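Local coordinates for protein AxyAgu115A (Amphibacillus xylanus NBRC 15112, PDB 6NPS) that probably hydrolyses alpha-linked glucuronic acid side groups of arabinoglucuronoxylan, as an alpha-glucuronidase of glycoside hydrolase family 115, at residues Ala857-Leu862 against Tyr947-Lys952; Tyr850-Gln855 against Ile921-Gly926; Glu861-Leu866 against Thr916-Ile921; Leu941-Ile946 against Leu958-Thr963. The protein carries 3 engineered substitutions. One frame throughout, in Å; residues are numbered along the deposited sequence.

Contact 1 of 4, residues Ala857-Leu862 against Tyr947-Lys952; sequences AGVYEL and YPDGKK
Glu861 OE2 is held by a water 2.7 Å away and by Lys920 NZ in a salt bridge, while Asp949 OD2 lies 3.9 Å from it across the contact. The setting is the end of an antiparallel strand pair in the beta-sandwich C-terminal domain, where the second strand runs into a type II beta turn from Pro948 to Lys951. The water joins both walls of this corner: it donates to the two carboxylates, lying 2.9 Å from Asp949 OD2, and accepts from Gly950 N. Together with Lys920, whose ion pair to Asp949 is long and weak, it probably offsets the repulsion between the two acids. Backbone bonds fix the pairing, Glu861 N reaching Tyr947 O at 2.8 Å and Tyr947 N returning to Glu861 O; Asp949 N adds a bond to Val859 O just as the chain turns. Tyr947 holds CG between its backbone N and carbonyl carbon (chi1 51°), which brings the ring beside Glu861. CB of Glu861 sits over one ring face in a CH-pi contact, 3.8 Å from the centroid and 23° off the normal. On the reverse side of the strands, Tyr860 CE2 meets Pro948 CD at 4.0 Å.

Contact 2 of 4, residues Tyr850-Gln855 against Ile921-Gly926; sequences YHFVTQ and ITCEQG
Thr854 closes a beta arch of the sandwich, in which residues 923-926 carry the chain from strand 915-923 to strand 926-934 in the opposed sheet. Its CB lies 3.8 Å from Glu924 O. From there the side chain divides: OG1 donates a short hydrogen bond of 2.6 Å to Glu924 O, approaching in the plane of that carbonyl, while the CG2 methyl packs against Cys923 CB at 4.0 Å. This split follows from the first torsion, which sets OG1 between the backbone N and the carbonyl carbon (chi1 64°) and leaves CG2 beside the backbone N. One residue thus satisfies a carbonyl of the turn and fills the interior beneath it. The backbone of Thr854 forms the antiparallel hydrogen-bonded pair with Gly926, Thr854 N giving a bond of 2.9 Å to Gly926 O and Gly926 N a longer one to Thr854 O. The same Gly926 O receives a CA-H...O contact from Val853. Deeper in the core the segments 850-854 and 921-923 cross at 71°, their axes 9.9 Å apart, and side chains alone bridge them. Here Tyr860 of strand 858-866 also packs on Thr854, Ile921 and Cys923. The sulfur of Cys923 approaches the Phe852 ring at its edge, SG lying 3.8 Å from both CE1 and CZ.

Contact 3 of 4, residues Glu861-Leu866 against Thr916-Ile921; sequences ELEFYL and TTKTKI
Thr916 and Tyr865 stand side by side on one face of an antiparallel strand pair, the threonine CG2 over the tyrosine ring, 3.9 Å from its centroid and 14° off the normal. Further along this face Glu863 and Lys918 run alongside each other in the same direction. Their aliphatic parts touch, Glu863 CB to Lys918 CG at 3.8 Å, but OE2 and NZ stay beyond salt-bridge range. Glu861 and Lys920 instead cross at an angle: NZ comes down on OE2 at 3.0 Å from above the carboxylate plane, 55° out of it. A glutamine in place of Glu861 would probably leave Lys920 without its close carboxylate mate. On the reverse face, Thr917 turns OG1 anti to its backbone N (chi1 177°), which presents CG2 to Phe864 CB at 3.7 Å; Thr919 does likewise toward Leu862, whose CD2 also meets Ile921 CG2 at 4.0 Å. Four backbone bonds, two each for the pairs Leu862-Thr919 and Phe864-Thr917, hold the register. Strand 940-948 lies along the other edge of 858-866, while strands 879-884 and 926-934 pack on the face of Leu862 and Phe864, forming the sandwich interior.

Contact 4 of 4, residues Leu941-Ile946 against Leu958-Thr963; sequences LEKIVI and LGPNET
Lys943 NZ makes two hydrogen bonds to the loop that follows its strand, one to Leu958 O and one to Pro960 O, each 2.8 Å long. The lysine belongs to a classic beta bulge, in which Glu942 and Lys943 together face Tyr865 of the adjoining strand 858-866 in the beta sandwich. Both carbonyls are met from above their planes, 35° out for Leu958 and 51° for Pro960. The side chain leaves the strand extended, with CG anti to the backbone N, and bends at chi3 (-71°), which carries the ammonium in between the two oxygens. An apolar contact lies beside this polar one: Val945 CG2 and Pro960 CD reach toward each other and meet at 4.0 Å. Between the two gripped carbonyls, Gly959 has no side chain; a CB there would lie only 3.2 Å from Lys943 NZ. A methionine in place of Lys943 would probably leave Leu958 O and Pro960 O without this shared donor, setting the loop freer to shift from the strand. In the next shell, Ser795 OG of strand 794-797 hydrogen-bonds to Pro960 O as well, and Ser795 N donates to Thr963 OG1. The loop is also tied to the helical part of the chain, where Leu958 N donates to Glu537 OE1 at the start of helix 537-558.

In the fold
All four contacts lie in the C-terminal domain, on the same side of the chain's centre, with contact centres 10 to 16 Å apart. Strand 858-866 is the middle member of three: contact 3 pairs it with strand 915-923, contact 1 with the end of strand 940-948, and the two contacts share Glu861 and Leu862. Contact 2 is where strands 847-854 and 915-923 approach at one end of the sandwich; along the sequence it encloses contact 3, and its segments alternate with those of contact 1. Contact 4 opens after contacts 2 and 3 have closed, and its segments alternate with those of contact 1; it folds the chain after strand 940-948 back onto that strand. Residues distant in sequence are thereby joined into one compact sandwich.

Contact 1 of 4, residues Ala857-Leu862 against Tyr947-Lys952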
loop_
_atom_site.group_PDB
_atom_site.type_symbol
_atom_site.label_atom_id
_atom_site.label_comp_id
_atom_site.label_asym_id
_atom_site.label_seq_id
_atom_site.Cartn_x
_atom_site.Cartn_y
_atom_site.Cartn_z
ATOM N N ALA A 857 30.644 18.830 17.100
ATOM C CA ALA A 857 31.117 19.470 15.885
ATOM C C ALA A 857 30.934 18.504 14.717
ATOM O O ALA A 857 30.846 17.289 14.901
ATOM C CB ALA A 857 32.585 19.892 16.040
ATOM N N GLY A 858 30.827 19.040 13.518
ATOM C CA GLY A 858 30.762 18.193 12.350
ATOM C C GLY A 858 29.923 18.820 11.264
ATOM O O GLY A 858 29.529 19.986 11.343
ATOM N N VAL A 859 29.655 18.009 10.243
ATOM C CA VAL A 859 28.865 18.437 9.106
ATOM C C VAL A 859 27.398 18.243 9.433
ATOM O O VAL A 859 26.972 17.152 9.864
ATOM C CB VAL A 859 29.249 17.666 7.838
ATOM C CG1 VAL A 859 28.514 18.264 6.627
ATOM C CG2 VAL A 859 30.768 17.730 7.644
ATOM N N TYR A 860 26.628 19.308 9.245
ATOM C CA TYR A 860 25.194 19.298 9.457
ATOM C C TYR A 860 24.495 19.573 8.144
ATOM O O TYR A 860 25.038 20.247 7.254
ATOM C CB TYR A 860 24.781 20.340 10.531
ATOM C CG TYR A 860 25.118 19.831 11.922
ATOM C CD1 TYR A 860 26.431 19.826 12.372
ATOM C CD2 TYR A 860 24.129 19.301 12.765
ATOM C CE1 TYR A 860 26.761 19.332 13.643
ATOM C CE2 TYR A 860 24.450 18.807 14.038
ATOM C CZ TYR A 860 25.768 18.828 14.465
ATOM O OH TYR A 860 26.115 18.336 15.707
ATOM N N GLU A 861 23.282 19.046 8.031
ATOM C CA GLU A 861 22.379 19.437 6.960
ATOM C C GLU A 861 21.549 20.620 7.432
ATOM O O GLU A 861 21.005 20.605 8.537
ATOM C CB GLU A 861 21.468 18.285 6.535
ATOM C CG GLU A 861 22.207 17.150 5.848
ATOM C CD GLU A 861 22.385 17.350 4.343
ATOM O OE1 GLU A 861 22.336 18.507 3.867
ATOM O OE2 GLU A 861 22.582 16.339 3.629
ATOM N N LEU A 862 21.477 21.646 6.592
ATOM C CA LEU A 862 20.677 22.835 6.829
ATOM C C LEU A 862 19.601 22.848 5.753
ATOM O O LEU A 862 19.903 22.968 4.567
ATOM C CB LEU A 862 21.553 24.089 6.786
ATOM C CG LEU A 862 20.886 25.456 6.820
ATOM C CD1 LEU A 862 20.370 25.748 8.202
ATOM C CD2 LEU A 862 21.903 26.534 6.407
ATOM N N TYR A 947 20.239 19.153 11.218
ATOM C CA TYR A 947 20.398 17.801 11.736
ATOM C C TYR A 947 21.718 17.257 11.227
ATOM O O TYR A 947 22.246 17.751 10.230
ATOM C CB TYR A 947 19.231 16.886 11.327
ATOM C CG TYR A 947 18.898 16.864 9.853
ATOM C CD1 TYR A 947 18.006 17.782 9.310
ATOM C CD2 TYR A 947 19.467 15.922 8.999
ATOM C CE1 TYR A 947 17.678 17.760 7.958
ATOM C CE2 TYR A 947 19.149 15.902 7.637
ATOM C CZ TYR A 947 18.250 16.815 7.135
ATOM O OH TYR A 947 17.930 16.813 5.799
ATOM N N PRO A 948 22.316 16.291 11.927
ATOM C CA PRO A 948 23.661 15.855 11.531
ATOM C C PRO A 948 23.636 15.180 10.163
ATOM O O PRO A 948 22.620 14.624 9.728
ATOM C CB PRO A 948 24.094 14.892 12.654
ATOM C CG PRO A 948 22.949 14.810 13.642
ATOM C CD PRO A 948 21.910 15.829 13.272
ATOM N N ASP A 949 24.755 15.295 9.455
ATOM C CA ASP A 949 24.908 14.667 8.149
ATOM C C ASP A 949 24.527 13.191 8.201
ATOM O O ASP A 949 25.037 12.432 9.032
ATOM C CB ASP A 949 26.361 14.811 7.680
ATOM C CG ASP A 949 26.525 14.549 6.195
ATOM O OD1 ASP A 949 27.686 14.448 5.729
ATOM O OD2 ASP A 949 25.493 14.454 5.501
ATOM N N GLY A 950 23.639 12.780 7.303
ATOM C CA GLY A 950 23.284 11.379 7.195
ATOM C C GLY A 950 22.133 10.910 8.060
ATOM O O GLY A 950 21.697 9.760 7.911
ATOM N N LYS A 951 21.617 11.741 8.952
ATOM C CA LYS A 951 20.461 11.334 9.743
ATOM C C LYS A 951 19.173 11.595 8.976
ATOM O O LYS A 951 19.070 12.526 8.170
ATOM C CB LYS A 951 20.421 12.084 11.081
ATOM C CG LYS A 951 21.771 12.151 11.776
ATOM C CD LYS A 951 22.468 10.792 11.846
ATOM C CE LYS A 951 23.353 10.690 13.083
ATOM N NZ LYS A 951 23.504 9.274 13.520
ATOM N N LYS A 952 18.184 10.749 9.220
ATOM C CA LYS A 952 16.890 10.877 8.571
ATOM C C LYS A 952 15.822 11.024 9.638
ATOM O O LYS A 952 15.795 10.256 10.603
ATOM C CB LYS A 952 16.608 9.705 7.614
ATOM C CG LYS A 952 16.938 10.047 6.135
ATOM C CD LYS A 952 16.004 9.378 5.092
ATOM C CE LYS A 952 14.907 10.349 4.595
ATOM N NZ LYS A 952 13.879 9.836 3.620
HETATM O O HOH W 1 22.600 14.134 5.148
#

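Contact 2 of 4, residues Tyr850-Gln855 against Ile921-Gly926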
loop_
_atom_site.group_PDB
_atom_site.type_symbol
_atom_site.label_atom_id
_atom_site.label_comp_id
_atom_site.label_asym_id
_atom_site.label_seq_id
_atom_site.Cartn_x
_atom_site.Cartn_y
_atom_site.Cartn_z
ATOM N N TYR A 850 20.285 33.536 13.538
ATOM C CA TYR A 850 19.781 32.498 14.423
ATOM C C TYR A 850 20.922 31.969 15.272
ATOM O O TYR A 850 22.057 31.862 14.794
ATOM C CB TYR A 850 19.151 31.357 13.617
ATOM C CG TYR A 850 18.046 31.819 12.721
ATOM C CD1 TYR A 850 16.732 31.766 13.142
ATOM C CD2 TYR A 850 18.312 32.325 11.448
ATOM C CE1 TYR A 850 15.717 32.189 12.339
ATOM C CE2 TYR A 850 17.290 32.753 10.645
ATOM C CZ TYR A 850 16.002 32.694 11.098
ATOM O OH TYR A 850 14.978 33.133 10.316
ATOM N N HIS A 851 20.640 31.674 16.541
ATOM C CA HIS A 851 21.640 31.128 17.453
ATOM C C HIS A 851 21.239 29.701 17.780
ATOM O O HIS A 851 20.066 29.444 18.056
ATOM C CB HIS A 851 21.751 31.964 18.747
ATOM C CG HIS A 851 22.370 33.312 18.538
ATOM N ND1 HIS A 851 22.413 34.280 19.519
ATOM C CD2 HIS A 851 22.961 33.857 17.445
ATOM C CE1 HIS A 851 23.016 35.358 19.046
ATOM N NE2 HIS A 851 23.357 35.129 17.789
ATOM N N PHE A 852 22.192 28.771 17.732
ATOM C CA PHE A 852 21.841 27.386 18.026
ATOM C C PHE A 852 23.055 26.644 18.574
ATOM O O PHE A 852 24.206 27.004 18.284
ATOM C CB PHE A 852 21.261 26.658 16.786
ATOM C CG PHE A 852 22.245 26.454 15.665
ATOM C CD1 PHE A 852 22.900 25.239 15.512
ATOM C CD2 PHE A 852 22.505 27.471 14.752
ATOM C CE1 PHE A 852 23.811 25.045 14.461
ATOM C CE2 PHE A 852 23.409 27.291 13.714
ATOM C CZ PHE A 852 24.067 26.077 13.567
ATOM N N VAL A 853 22.784 25.606 19.372
ATOM C CA VAL A 853 23.802 24.888 20.158
ATOM C C VAL A 853 23.821 23.431 19.700
ATOM O O VAL A 853 22.809 22.728 19.798
ATOM C CB VAL A 853 23.521 24.955 21.669
ATOM C CG1 VAL A 853 24.481 24.015 22.470
ATOM C CG2 VAL A 853 23.643 26.414 22.189
ATOM N N THR A 854 24.954 22.983 19.194
ATOM C CA THR A 854 25.067 21.600 18.775
ATOM C C THR A 854 25.667 20.771 19.904
ATOM O O THR A 854 26.346 21.290 20.793
ATOM C CB THR A 854 25.951 21.479 17.541
ATOM O OG1 THR A 854 27.281 21.906 17.887
ATOM C CG2 THR A 854 25.409 22.340 16.423
ATOM N N GLN A 855 25.423 19.459 19.847
ATOM C CA GLN A 855 26.086 18.534 20.769
ATOM C C GLN A 855 27.470 18.093 20.291
ATOM O O GLN A 855 28.322 17.754 21.120
ATOM C CB GLN A 855 25.206 17.305 20.992
ATOM C CG GLN A 855 23.832 17.671 21.467
ATOM C CD GLN A 855 22.943 16.476 21.648
ATOM O OE1 GLN A 855 22.270 16.029 20.711
ATOM N NE2 GLN A 855 22.919 15.947 22.866
ATOM N N ILE A 921 26.630 22.323 6.084
ATOM C CA ILE A 921 27.389 23.350 6.793
ATOM C C ILE A 921 28.252 22.657 7.840
ATOM O O ILE A 921 27.981 21.532 8.257
ATOM C CB ILE A 921 26.462 24.408 7.449
ATOM C CG1 ILE A 921 25.538 23.743 8.486
ATOM C CG2 ILE A 921 25.618 25.153 6.360
ATOM C CD1 ILE A 921 24.754 24.707 9.413
ATOM N N THR A 922 29.327 23.317 8.250
ATOM C CA THR A 922 30.151 22.798 9.335
ATOM C C THR A 922 29.899 23.635 10.578
ATOM O O THR A 922 29.981 24.865 10.530
ATOM C CB THR A 922 31.635 22.787 8.954
ATOM O OG1 THR A 922 31.787 22.197 7.649
ATOM C CG2 THR A 922 32.478 21.986 9.990
ATOM N N CYS A 923 29.545 22.975 11.674
ATOM C CA CYS A 923 29.314 23.661 12.935
ATOM C C CYS A 923 30.376 23.290 13.953
ATOM O O CYS A 923 30.943 22.188 13.923
ATOM C CB CYS A 923 27.932 23.344 13.525
ATOM S SG CYS A 923 26.566 23.505 12.385
ATOM N N GLU A 924 30.600 24.222 14.873
ATOM C CA GLU A 924 31.391 24.008 16.070
ATOM C C GLU A 924 30.582 23.229 17.105
ATOM O O GLU A 924 29.358 23.104 17.016
ATOM C CB GLU A 924 31.829 25.346 16.651
ATOM C CG GLU A 924 33.130 25.857 16.075
ATOM C CD GLU A 924 33.183 27.376 15.982
ATOM O OE1 GLU A 924 33.075 28.042 17.040
ATOM O OE2 GLU A 924 33.346 27.900 14.855
ATOM N N GLN A 925 31.283 22.688 18.094
ATOM C CA GLN A 925 30.618 22.159 19.275
ATOM C C GLN A 925 30.085 23.314 20.108
ATOM O O GLN A 925 30.782 24.312 20.310
ATOM C CB GLN A 925 31.598 21.333 20.096
ATOM C CG GLN A 925 30.981 20.345 21.040
ATOM C CD GLN A 925 32.046 19.672 21.882
ATOM O OE1 GLN A 925 32.211 18.453 21.837
ATOM N NE2 GLN A 925 32.792 20.470 22.643
ATOM N N GLY A 926 28.851 23.193 20.593
ATOM C CA GLY A 926 28.328 24.278 21.409
ATOM C C GLY A 926 27.644 25.371 20.607
ATOM O O GLY A 926 26.946 25.071 19.641
#

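Contact 3 of 4, residues Glu861-Leu866 against Thr916-Ile921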
loop_
_atom_site.group_PDB
_atom_site.type_symbol
_atom_site.label_atom_id
_atom_site.label_comp_id
_atom_site.label_asym_id
_atom_site.label_seq_id
_atom_site.Cartn_x
_atom_site.Cartn_y
_atom_site.Cartn_z
ATOM N N GLU A 861 23.282 19.046 8.031
ATOM C CA GLU A 861 22.379 19.437 6.960
ATOM C C GLU A 861 21.549 20.620 7.432
ATOM O O GLU A 861 21.005 20.605 8.537
ATOM C CB GLU A 861 21.468 18.285 6.535
ATOM C CG GLU A 861 22.207 17.150 5.848
ATOM C CD GLU A 861 22.385 17.350 4.343
ATOM O OE1 GLU A 861 22.336 18.507 3.867
ATOM O OE2 GLU A 861 22.582 16.339 3.629
ATOM N N LEU A 862 21.477 21.646 6.592
ATOM C CA LEU A 862 20.677 22.835 6.829
ATOM C C LEU A 862 19.601 22.848 5.753
ATOM O O LEU A 862 19.903 22.968 4.567
ATOM C CB LEU A 862 21.553 24.089 6.786
ATOM C CG LEU A 862 20.886 25.456 6.820
ATOM C CD1 LEU A 862 20.370 25.748 8.202
ATOM C CD2 LEU A 862 21.903 26.534 6.407
ATOM N N GLU A 863 18.356 22.690 6.170
ATOM C CA GLU A 863 17.237 22.568 5.263
ATOM C C GLU A 863 16.311 23.764 5.445
ATOM O O GLU A 863 15.924 24.092 6.570
ATOM C CB GLU A 863 16.494 21.263 5.525
ATOM C CG GLU A 863 15.233 21.082 4.684
ATOM C CD GLU A 863 14.587 19.716 4.885
ATOM O OE1 GLU A 863 14.624 19.188 6.025
ATOM O OE2 GLU A 863 14.062 19.159 3.894
ATOM N N PHE A 864 15.982 24.419 4.347
ATOM C CA PHE A 864 15.035 25.519 4.357
ATOM C C PHE A 864 13.690 25.015 3.870
ATOM O O PHE A 864 13.611 24.264 2.892
ATOM C CB PHE A 864 15.488 26.653 3.438
ATOM C CG PHE A 864 16.686 27.377 3.898
ATOM C CD1 PHE A 864 17.132 27.281 5.206
ATOM C CD2 PHE A 864 17.373 28.209 3.012
ATOM C CE1 PHE A 864 18.261 27.969 5.619
ATOM C CE2 PHE A 864 18.497 28.916 3.424
ATOM C CZ PHE A 864 18.945 28.788 4.723
ATOM N N TYR A 865 12.639 25.484 4.506
ATOM C CA TYR A 865 11.285 25.351 3.986
ATOM C C TYR A 865 10.890 26.721 3.435
ATOM O O TYR A 865 10.853 27.699 4.183
ATOM C CB TYR A 865 10.320 24.916 5.088
ATOM C CG TYR A 865 10.456 23.452 5.495
ATOM C CD1 TYR A 865 11.627 22.973 6.083
ATOM C CD2 TYR A 865 9.400 22.559 5.304
ATOM C CE1 TYR A 865 11.745 21.621 6.484
ATOM C CE2 TYR A 865 9.504 21.232 5.684
ATOM C CZ TYR A 865 10.674 20.770 6.283
ATOM O OH TYR A 865 10.781 19.446 6.645
ATOM N N LEU A 866 10.604 26.790 2.135
ATOM C CA LEU A 866 10.357 28.059 1.452
ATOM C C LEU A 866 9.010 28.059 0.751
ATOM O O LEU A 866 8.565 27.035 0.223
ATOM C CB LEU A 866 11.431 28.357 0.391
ATOM C CG LEU A 866 12.876 28.296 0.840
ATOM C CD1 LEU A 866 13.790 28.274 -0.367
ATOM C CD2 LEU A 866 13.178 29.510 1.741
ATOM N N THR A 916 11.468 22.714 -0.414
ATOM C CA THR A 916 12.563 22.500 0.520
ATOM C C THR A 916 13.877 22.445 -0.252
ATOM O O THR A 916 13.917 22.008 -1.403
ATOM C CB THR A 916 12.373 21.219 1.359
ATOM O OG1 THR A 916 12.342 20.075 0.500
ATOM C CG2 THR A 916 11.092 21.277 2.145
ATOM N N THR A 917 14.930 22.959 0.359
ATOM C CA THR A 917 16.271 22.916 -0.200
ATOM C C THR A 917 17.231 22.596 0.943
ATOM O O THR A 917 16.979 22.964 2.097
ATOM C CB THR A 917 16.610 24.255 -0.900
ATOM O OG1 THR A 917 17.963 24.249 -1.389
ATOM C CG2 THR A 917 16.445 25.408 0.075
ATOM N N LYS A 918 18.314 21.880 0.629
ATOM C CA LYS A 918 19.283 21.418 1.622
ATOM C C LYS A 918 20.698 21.788 1.203
ATOM O O LYS A 918 21.050 21.707 0.021
ATOM C CB LYS A 918 19.240 19.889 1.828
ATOM C CG LYS A 918 18.024 19.400 2.536
ATOM C CD LYS A 918 18.064 17.895 2.742
ATOM C CE LYS A 918 16.652 17.335 2.925
ATOM N NZ LYS A 918 16.629 15.848 2.994
ATOM N N THR A 919 21.511 22.159 2.189
ATOM C CA THR A 919 22.914 22.492 2.010
ATOM C C THR A 919 23.673 21.961 3.223
ATOM O O THR A 919 23.114 21.860 4.311
ATOM C CB THR A 919 23.097 24.024 1.838
ATOM O OG1 THR A 919 24.455 24.327 1.522
ATOM C CG2 THR A 919 22.716 24.759 3.103
ATOM N N LYS A 920 24.933 21.585 3.034
ATOM C CA LYS A 920 25.743 21.128 4.156
ATOM C C LYS A 920 26.529 22.295 4.752
ATOM O O LYS A 920 27.023 23.159 4.027
ATOM C CB LYS A 920 26.695 20.005 3.728
ATOM C CG LYS A 920 25.992 18.710 3.323
ATOM C CD LYS A 920 27.004 17.574 3.169
ATOM C CE LYS A 920 26.592 16.561 2.097
ATOM N NZ LYS A 920 25.332 15.832 2.436
ATOM N N ILE A 921 26.630 22.323 6.084
ATOM C CA ILE A 921 27.389 23.350 6.793
ATOM C C ILE A 921 28.252 22.657 7.840
ATOM O O ILE A 921 27.981 21.532 8.257
ATOM C CB ILE A 921 26.462 24.408 7.449
ATOM C CG1 ILE A 921 25.538 23.743 8.486
ATOM C CG2 ILE A 921 25.618 25.153 6.360
ATOM C CD1 ILE A 921 24.754 24.707 9.413
#

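Contact 4 of 4, residues Leu941-Ile946 against Leu958-Thr963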
loop_
_atom_site.group_PDB
_atom_site.type_symbol
_atom_site.label_atom_id
_atom_site.label_comp_id
_atom_site.label_asym_id
_atom_site.label_seq_id
_atom_site.Cartn_x
_atom_site.Cartn_y
_atom_site.Cartn_z
ATOM N N LEU A 941 10.921 32.641 3.678
ATOM C CA LEU A 941 11.435 31.522 4.448
ATOM C C LEU A 941 10.493 31.256 5.609
ATOM O O LEU A 941 10.210 32.168 6.402
ATOM C CB LEU A 941 12.843 31.833 4.958
ATOM C CG LEU A 941 13.500 30.814 5.882
ATOM C CD1 LEU A 941 13.868 29.491 5.185
ATOM C CD2 LEU A 941 14.779 31.457 6.422
ATOM N N GLU A 942 10.042 30.010 5.732
ATOM C CA GLU A 942 9.071 29.615 6.745
ATOM C C GLU A 942 9.692 28.854 7.905
ATOM O O GLU A 942 9.292 29.079 9.046
ATOM C CB GLU A 942 7.954 28.752 6.127
ATOM C CG GLU A 942 7.132 29.569 5.095
ATOM C CD GLU A 942 6.057 28.782 4.309
ATOM O OE1 GLU A 942 5.439 27.828 4.855
ATOM O OE2 GLU A 942 5.815 29.159 3.130
ATOM N N LYS A 943 10.633 27.948 7.642
ATOM C CA LYS A 943 11.158 27.071 8.685
ATOM C C LYS A 943 12.568 26.666 8.281
ATOM O O LYS A 943 12.880 26.562 7.092
ATOM C CB LYS A 943 10.248 25.823 8.887
ATOM C CG LYS A 943 10.685 24.895 10.061
ATOM C CD LYS A 943 9.903 23.572 10.077
ATOM C CE LYS A 943 8.487 23.785 10.477
ATOM N NZ LYS A 943 7.858 22.470 10.696
ATOM N N ILE A 944 13.420 26.466 9.285
ATOM C CA ILE A 944 14.774 25.954 9.106
ATOM C C ILE A 944 14.900 24.697 9.961
ATOM O O ILE A 944 14.548 24.714 11.145
ATOM C CB ILE A 944 15.834 26.979 9.547
ATOM C CG1 ILE A 944 15.575 28.346 8.897
ATOM C CG2 ILE A 944 17.224 26.448 9.276
ATOM C CD1 ILE A 944 16.323 29.501 9.573
ATOM N N VAL A 945 15.462 23.637 9.390
ATOM C CA VAL A 945 15.720 22.405 10.129
ATOM C C VAL A 945 17.199 22.076 10.006
ATOM O O VAL A 945 17.754 22.153 8.907
ATOM C CB VAL A 945 14.850 21.256 9.596
ATOM C CG1 VAL A 945 15.153 19.983 10.370
ATOM C CG2 VAL A 945 13.367 21.641 9.699
ATOM N N ILE A 946 17.838 21.702 11.128
ATOM C CA ILE A 946 19.261 21.386 11.164
ATOM C C ILE A 946 19.442 20.022 11.830
ATOM O O ILE A 946 18.884 19.772 12.905
ATOM C CB ILE A 946 20.064 22.474 11.922
ATOM C CG1 ILE A 946 19.814 23.882 11.323
ATOM C CG2 ILE A 946 21.560 22.137 11.955
ATOM C CD1 ILE A 946 20.318 25.070 12.251
ATOM N N LEU A 958 4.304 18.830 7.194
ATOM C CA LEU A 958 4.687 20.165 7.638
ATOM C C LEU A 958 6.132 20.284 8.095
ATOM O O LEU A 958 6.569 21.394 8.408
ATOM C CB LEU A 958 3.784 20.618 8.782
ATOM C CG LEU A 958 2.280 20.597 8.507
ATOM C CD1 LEU A 958 1.625 21.015 9.817
ATOM C CD2 LEU A 958 1.917 21.614 7.398
ATOM N N GLY A 959 6.882 19.191 8.172
ATOM C CA GLY A 959 8.182 19.225 8.798
ATOM C C GLY A 959 8.050 19.074 10.301
ATOM O O GLY A 959 6.943 19.148 10.850
ATOM N N PRO A 960 9.183 18.877 10.995
ATOM C CA PRO A 960 9.144 18.650 12.444
ATOM C C PRO A 960 8.691 19.903 13.150
ATOM O O PRO A 960 9.019 21.007 12.729
ATOM C CB PRO A 960 10.601 18.330 12.806
ATOM C CG PRO A 960 11.338 18.244 11.515
ATOM C CD PRO A 960 10.559 18.933 10.480
ATOM N N ASN A 961 7.953 19.737 14.237
ATOM C CA ASN A 961 7.516 20.947 14.914
ATOM C C ASN A 961 8.715 21.623 15.589
ATOM O O ASN A 961 9.769 21.023 15.773
ATOM C CB ASN A 961 6.399 20.634 15.895
ATOM C CG ASN A 961 6.780 19.570 16.867
ATOM O OD1 ASN A 961 6.870 18.397 16.511
ATOM N ND2 ASN A 961 7.016 19.965 18.120
ATOM N N GLU A 962 8.570 22.911 15.896
ATOM C CA GLU A 962 9.690 23.700 16.405
ATOM C C GLU A 962 10.257 23.084 17.688
ATOM O O GLU A 962 9.513 22.647 18.565
ATOM C CB GLU A 962 9.230 25.129 16.660
ATOM C CG GLU A 962 10.329 26.110 17.130
ATOM C CD GLU A 962 9.859 27.570 17.124
ATOM O OE1 GLU A 962 8.800 27.854 17.720
ATOM O OE2 GLU A 962 10.522 28.431 16.494
ATOM N N THR A 963 11.580 23.071 17.808
ATOM C CA THR A 963 12.219 22.506 18.989
ATOM C C THR A 963 12.517 23.608 20.000
ATOM O O THR A 963 12.214 24.781 19.790
ATOM C CB THR A 963 13.484 21.745 18.597
ATOM O OG1 THR A 963 14.318 22.595 17.785
ATOM C CG2 THR A 963 13.125 20.464 17.802
#